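Local coordinates for diaminopimelate decarboxylase (Helicobacter pylori, PDB 2QGH), which catalyses the pyridoxal-phosphate-dependent decarboxylation of meso-diaminopimelate to L-lysine, the last step of lysine biosynthesis, at residues 31-36 with 292-297; 127-132 with 153-158. All coordinates share one frame; numbering follows the deposited sequence.

Interaction 1: 31-36 with 292-297; sequences HKTPFY and ITQVLY
An antiparallel hydrogen-bonded pair in the mixed beta sheet joins Phe35, at the start of strand 35-39, to Ile292 of strand 289-299. Phe35 N donates to Ile292 O at 2.9 Å, in the plane of that carbonyl. Ile292 N returns a bond to Phe35 O at 3.0 Å, nearly in line with the C=O bond. The two side chains lie on the same face of the sheet. Ile292 CB sits over one face of the Phe35 ring, 4.1 Å from the ring centroid and displaced toward the rim, a CH-pi contact. Phe35 CE2 also meets Ile292 CG1 at 3.8 Å. With Phe35 CG between the backbone N and the carbonyl carbon (chi1 55°), the ring presents this face to Ile292, and the two side chains cross at a slant. Leu395 of strand 393-397 also touches the Phe35 side chain.

The sheet belongs to the beta domain that accompanies the pyridoxal-binding barrel in decarboxylases of this family. Strand 35-39 brings the N-terminal part of the chain into it. A cis peptide bond precedes Pro34, just before this strand. Pro34 CA makes a CA-H...O contact of 3.1 Å with Ile292 O, so this carbonyl also meets the proline. Pro34 CB lies against Thr293 CB at 4.0 Å.

Farther out, the side chains of Thr33 and Gln294 cross at about a right angle. The extended Gln294 chain, with CG anti to N (chi1 169°), carries its amide to the threonine hydroxyl. Gln294 NE2 donates to Thr33 OG1 at 3.2 Å, the oxygen lying somewhat out of the amide plane. Thr33 OG1 also bonds the carboxylate of Asp310, whose other oxygen takes Thr293 OG1 and Gln294 N.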
loop_
_atom_site.group_PDB
_atom_site.type_symbol
_atom_site.label_atom_id
_atom_site.label_comp_id
_atom_site.label_asym_id
_atom_site.label_seq_id
_atom_site.Cartn_x
_atom_site.Cartn_y
_atom_site.Cartn_z
ATOM N N HIS A 31 1.567 26.336 -3.084
ATOM C CA HIS A 31 1.289 24.902 -3.019
ATOM C C HIS A 31 0.892 24.444 -1.619
ATOM O O HIS A 31 1.529 24.786 -0.624
ATOM C CB HIS A 31 2.498 24.102 -3.513
ATOM C CG HIS A 31 2.749 24.242 -4.985
ATOM N ND1 HIS A 31 3.920 24.761 -5.497
ATOM C CD2 HIS A 31 1.969 23.948 -6.052
ATOM C CE1 HIS A 31 3.851 24.782 -6.816
ATOM N NE2 HIS A 31 2.677 24.295 -7.179
ATOM N N LYS A 32 -0.181 23.667 -1.555
ATOM C CA LYS A 32 -0.699 23.157 -0.293
ATOM C C LYS A 32 -0.096 21.796 0.023
ATOM O O LYS A 32 0.219 21.036 -0.889
ATOM C CB LYS A 32 -2.228 23.052 -0.390
ATOM C CG LYS A 32 -2.882 22.034 0.551
ATOM C CD LYS A 32 -2.772 22.437 2.011
ATOM C CE LYS A 32 -3.509 21.459 2.917
ATOM N NZ LYS A 32 -4.955 21.376 2.562
ATOM N N THR A 33 0.066 21.501 1.313
ATOM C CA THR A 33 0.616 20.219 1.759
ATOM C C THR A 33 -0.474 19.131 1.804
ATOM O O THR A 33 -1.666 19.437 1.801
ATOM C CB THR A 33 1.231 20.329 3.179
ATOM O OG1 THR A 33 0.235 20.791 4.098
ATOM C CG2 THR A 33 2.414 21.280 3.186
ATOM N N PRO A 34 -0.079 17.846 1.834
ATOM C CA PRO A 34 1.310 17.372 1.822
ATOM C C PRO A 34 1.730 17.102 0.380
ATOM O O PRO A 34 0.888 16.897 -0.493
ATOM C CB PRO A 34 1.238 16.092 2.644
ATOM C CG PRO A 34 -0.096 15.515 2.198
ATOM C CD PRO A 34 -1.008 16.743 2.170
ATOM N N PHE A 35 3.025 17.120 0.118
ATOM C CA PHE A 35 3.480 16.840 -1.229
ATOM C C PHE A 35 4.889 16.298 -1.260
ATOM O O PHE A 35 5.614 16.360 -0.274
ATOM C CB PHE A 35 3.386 18.090 -2.109
ATOM C CG PHE A 35 4.110 19.298 -1.560
ATOM C CD1 PHE A 35 3.421 20.275 -0.846
ATOM C CD2 PHE A 35 5.469 19.484 -1.804
ATOM C CE1 PHE A 35 4.074 21.424 -0.386
ATOM C CE2 PHE A 35 6.128 20.629 -1.351
ATOM C CZ PHE A 35 5.430 21.601 -0.640
ATOM N N TYR A 36 5.261 15.727 -2.393
ATOM C CA TYR A 36 6.603 15.216 -2.561
ATOM C C TYR A 36 7.422 16.300 -3.265
ATOM O O TYR A 36 6.942 16.931 -4.206
ATOM C CB TYR A 36 6.575 13.943 -3.406
ATOM C CG TYR A 36 6.205 12.695 -2.631
ATOM C CD1 TYR A 36 7.135 12.066 -1.809
ATOM C CD2 TYR A 36 4.932 12.133 -2.733
ATOM C CE1 TYR A 36 6.819 10.909 -1.109
ATOM C CE2 TYR A 36 4.602 10.970 -2.031
ATOM C CZ TYR A 36 5.555 10.365 -1.226
ATOM O OH TYR A 36 5.259 9.204 -0.556
ATOM N N ILE A 292 7.004 16.702 2.321
ATOM C CA ILE A 292 6.682 17.909 3.065
ATOM C C ILE A 292 5.224 17.813 3.489
ATOM O O ILE A 292 4.323 17.696 2.653
ATOM C CB ILE A 292 6.869 19.180 2.190
ATOM C CG1 ILE A 292 8.218 19.128 1.458
ATOM C CG2 ILE A 292 6.770 20.427 3.061
ATOM C CD1 ILE A 292 9.411 18.931 2.359
ATOM N N THR A 293 5.006 17.878 4.793
ATOM C CA THR A 293 3.681 17.767 5.364
ATOM C C THR A 293 3.513 18.810 6.468
ATOM O O THR A 293 4.469 19.149 7.176
ATOM C CB THR A 293 3.487 16.366 5.944
ATOM O OG1 THR A 293 2.222 16.280 6.597
ATOM C CG2 THR A 293 4.592 16.055 6.926
ATOM N N GLN A 294 2.288 19.304 6.614
ATOM C CA GLN A 294 1.972 20.325 7.609
ATOM C C GLN A 294 1.410 19.739 8.896
ATOM O O GLN A 294 0.773 18.690 8.883
ATOM C CB GLN A 294 0.968 21.316 7.007
ATOM C CG GLN A 294 0.359 22.279 7.999
ATOM C CD GLN A 294 -0.601 23.253 7.347
ATOM O OE1 GLN A 294 -1.282 24.013 8.029
ATOM N NE2 GLN A 294 -0.657 23.240 6.020
ATOM N N VAL A 295 1.650 20.423 10.010
ATOM C CA VAL A 295 1.149 19.966 11.305
ATOM C C VAL A 295 -0.300 20.411 11.477
ATOM O O VAL A 295 -0.617 21.574 11.274
ATOM C CB VAL A 295 1.966 20.562 12.466
ATOM C CG1 VAL A 295 1.397 20.087 13.804
ATOM C CG2 VAL A 295 3.421 20.168 12.330
ATOM N N LEU A 296 -1.179 19.489 11.854
ATOM C CA LEU A 296 -2.582 19.842 12.049
ATOM C C LEU A 296 -2.901 20.061 13.522
ATOM O O LEU A 296 -3.474 21.086 13.889
ATOM C CB LEU A 296 -3.490 18.755 11.474
ATOM C CG LEU A 296 -3.307 18.493 9.975
ATOM C CD1 LEU A 296 -4.203 17.340 9.550
ATOM C CD2 LEU A 296 -3.624 19.765 9.175
ATOM N N TYR A 297 -2.523 19.099 14.360
ATOM C CA TYR A 297 -2.765 19.184 15.802
ATOM C C TYR A 297 -1.612 18.571 16.601
ATOM O O TYR A 297 -0.791 17.833 16.059
ATOM C CB TYR A 297 -4.046 18.423 16.189
ATOM C CG TYR A 297 -5.249 18.696 15.319
ATOM C CD1 TYR A 297 -5.698 17.749 14.393
ATOM C CD2 TYR A 297 -5.924 19.913 15.401
ATOM C CE1 TYR A 297 -6.786 18.011 13.569
ATOM C CE2 TYR A 297 -7.005 20.186 14.586
ATOM C CZ TYR A 297 -7.433 19.238 13.671
ATOM O OH TYR A 297 -8.497 19.542 12.855
#

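Interaction 2: 127-132 with 153-158; sequences FLNVES and SIRINP
Phe127 lays one face of its ring over Ser153 CB, which stands 3.6 Å from the ring centroid in a CH-pi contact. Phe127 CG lies between the backbone N and the carbonyl carbon (chi1 60°), which turns the ring toward the serine. At Leu128 the backbone takes over: Ser153 N donates to Leu128 O at 2.8 Å. Asn129 pairs with Ser153 in parallel register. Asn129 OD1 accepts a bond from Ser153 OG at 3.0 Å, with the hydroxyl tilted well out of the amide's carbonyl plane. Ser153 OG is also bonded to Ser201 OG on the next strand, 197-203. Asn129 ND2 rests against Arg155 CB and bonds Ser108 OG.

These are neighbouring strands of the eight-stranded parallel barrel, linked through helix 133-146 as a beta-alpha-beta unit. Val130 N donates to Ser153 O at 3.0 Å, and Arg155 N reaches Val130 O at 3.3 Å, almost straight at 174°. Val130 CG2 touches Ile154 CG1 at 4.0 Å on the opposite face from Asn129 and Ser153. Helix 181-193 packs there through Met187.

Glu131, just past the strand, forms a salt bridge with Arg155. Glu131 OE1 uses its syn lone pair to take Arg155 NH1 at 3.1 Å, near the guanidinium plane, while the carboxylate plane is turned 57° from it. Glu131 OE2 accepts Gly178 N, which helps fix the carboxylate. Arg155 NH1 and NH2 are thus held by Glu131 and by His205 O, and the arginine touches the pyridoxal phosphate.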
loop_
_atom_site.group_PDB
_atom_site.type_symbol
_atom_site.label_atom_id
_atom_site.label_comp_id
_atom_site.label_asym_id
_atom_site.label_seq_id
_atom_site.Cartn_x
_atom_site.Cartn_y
_atom_site.Cartn_z
ATOM N N PHE A 127 16.971 -7.183 -23.208
ATOM C CA PHE A 127 16.735 -8.598 -23.009
ATOM C C PHE A 127 15.686 -8.833 -21.953
ATOM O O PHE A 127 15.351 -7.920 -21.188
ATOM C CB PHE A 127 18.045 -9.338 -22.648
ATOM C CG PHE A 127 18.730 -8.854 -21.377
ATOM C CD1 PHE A 127 18.075 -8.878 -20.149
ATOM C CD2 PHE A 127 20.060 -8.452 -21.407
ATOM C CE1 PHE A 127 18.739 -8.517 -18.973
ATOM C CE2 PHE A 127 20.735 -8.089 -20.237
ATOM C CZ PHE A 127 20.072 -8.122 -19.018
ATOM N N LEU A 128 15.141 -10.045 -21.955
ATOM C CA LEU A 128 14.151 -10.455 -20.971
ATOM C C LEU A 128 14.919 -11.304 -19.967
ATOM O O LEU A 128 15.612 -12.247 -20.345
ATOM C CB LEU A 128 13.035 -11.284 -21.615
ATOM C CG LEU A 128 11.790 -10.543 -22.118
ATOM C CD1 LEU A 128 12.123 -9.724 -23.345
ATOM C CD2 LEU A 128 10.706 -11.545 -22.450
ATOM N N ASN A 129 14.814 -10.951 -18.692
ATOM C CA ASN A 129 15.506 -11.682 -17.643
ATOM C C ASN A 129 14.510 -12.673 -17.082
ATOM O O ASN A 129 13.615 -12.304 -16.325
ATOM C CB ASN A 129 15.984 -10.702 -16.574
ATOM C CG ASN A 129 16.987 -11.317 -15.631
ATOM O OD1 ASN A 129 17.894 -12.035 -16.054
ATOM N ND2 ASN A 129 16.839 -11.030 -14.348
ATOM N N VAL A 130 14.658 -13.937 -17.470
ATOM C CA VAL A 130 13.713 -14.967 -17.044
ATOM C C VAL A 130 14.015 -15.563 -15.674
ATOM O O VAL A 130 15.174 -15.758 -15.300
ATOM C CB VAL A 130 13.605 -16.088 -18.105
ATOM C CG1 VAL A 130 13.812 -15.499 -19.487
ATOM C CG2 VAL A 130 14.598 -17.167 -17.834
ATOM N N GLU A 131 12.950 -15.859 -14.937
ATOM C CA GLU A 131 13.077 -16.390 -13.594
ATOM C C GLU A 131 12.626 -17.843 -13.461
ATOM O O GLU A 131 12.789 -18.444 -12.403
ATOM C CB GLU A 131 12.285 -15.502 -12.631
ATOM C CG GLU A 131 12.498 -14.007 -12.856
ATOM C CD GLU A 131 13.069 -13.294 -11.641
ATOM O OE1 GLU A 131 13.149 -12.048 -11.668
ATOM O OE2 GLU A 131 13.441 -13.979 -10.664
ATOM N N SER A 132 12.053 -18.406 -14.521
ATOM C CA SER A 132 11.613 -19.799 -14.469
ATOM C C SER A 132 11.780 -20.490 -15.813
ATOM O O SER A 132 11.791 -19.845 -16.856
ATOM C CB SER A 132 10.145 -19.890 -14.015
ATOM O OG SER A 132 9.245 -19.473 -15.032
ATOM N N SER A 153 18.259 -13.205 -20.642
ATOM C CA SER A 153 19.262 -13.278 -19.595
ATOM C C SER A 153 18.620 -14.231 -18.596
ATOM O O SER A 153 17.405 -14.381 -18.588
ATOM C CB SER A 153 19.470 -11.902 -18.956
ATOM O OG SER A 153 20.312 -11.979 -17.813
ATOM N N ILE A 154 19.412 -14.894 -17.771
ATOM C CA ILE A 154 18.816 -15.790 -16.800
ATOM C C ILE A 154 19.262 -15.397 -15.414
ATOM O O ILE A 154 20.448 -15.248 -15.152
ATOM C CB ILE A 154 19.168 -17.272 -17.093
ATOM C CG1 ILE A 154 18.515 -17.693 -18.412
ATOM C CG2 ILE A 154 18.657 -18.165 -15.976
ATOM C CD1 ILE A 154 18.658 -19.165 -18.760
ATOM N N ARG A 155 18.289 -15.208 -14.532
ATOM C CA ARG A 155 18.562 -14.823 -13.155
ATOM C C ARG A 155 18.823 -16.052 -12.298
ATOM O O ARG A 155 17.988 -16.949 -12.223
ATOM C CB ARG A 155 17.371 -14.048 -12.583
ATOM C CG ARG A 155 17.568 -13.590 -11.153
ATOM C CD ARG A 155 16.415 -12.719 -10.666
ATOM N NE ARG A 155 16.659 -12.228 -9.314
ATOM C CZ ARG A 155 15.849 -11.410 -8.644
ATOM N NH1 ARG A 155 14.723 -10.969 -9.196
ATOM N NH2 ARG A 155 16.169 -11.034 -7.411
ATOM N N ILE A 156 19.985 -16.107 -11.657
ATOM C CA ILE A 156 20.268 -17.253 -10.814
ATOM C C ILE A 156 20.192 -16.869 -9.348
ATOM O O ILE A 156 20.522 -15.748 -8.960
ATOM C CB ILE A 156 21.665 -17.889 -11.099
ATOM C CG1 ILE A 156 22.772 -17.101 -10.403
ATOM C CG2 ILE A 156 21.918 -17.957 -12.604
ATOM C CD1 ILE A 156 22.943 -15.701 -10.922
ATOM N N ASN A 157 19.727 -17.811 -8.541
ATOM C CA ASN A 157 19.624 -17.611 -7.111
ATOM C C ASN A 157 20.894 -18.243 -6.543
ATOM O O ASN A 157 20.988 -19.459 -6.417
ATOM C CB ASN A 157 18.365 -18.312 -6.595
ATOM C CG ASN A 157 18.073 -18.001 -5.145
ATOM O OD1 ASN A 157 16.916 -17.972 -4.733
ATOM N ND2 ASN A 157 19.119 -17.780 -4.359
ATOM N N PRO A 158 21.901 -17.420 -6.214
ATOM C CA PRO A 158 23.163 -17.924 -5.668
ATOM C C PRO A 158 23.012 -18.415 -4.230
ATOM O O PRO A 158 24.001 -18.718 -3.559
ATOM C CB PRO A 158 24.072 -16.707 -5.762
ATOM C CG PRO A 158 23.129 -15.600 -5.391
ATOM C CD PRO A 158 21.885 -15.944 -6.210
#

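How the interactions relate
Both contacts are buried, but they share no strand and lie on opposite sides of the chain's centre, with nearest atoms about 24 Å apart. Interaction 1 is antiparallel and joins residues far apart in sequence within the mixed sheet. Interaction 2 is parallel and local, between successive barrel strands. Its Glu131-Arg155 salt bridge lies near the cofactor, which Arg155 touches. Interaction 1 combines an aromatic-aliphatic pair with a polar cluster around an aspartate. Both segment pairs also reach the second subunit: Tyr297 OH bonds Lys112 O of that chain, and Glu131 O accepts Lys299 NZ of that chain.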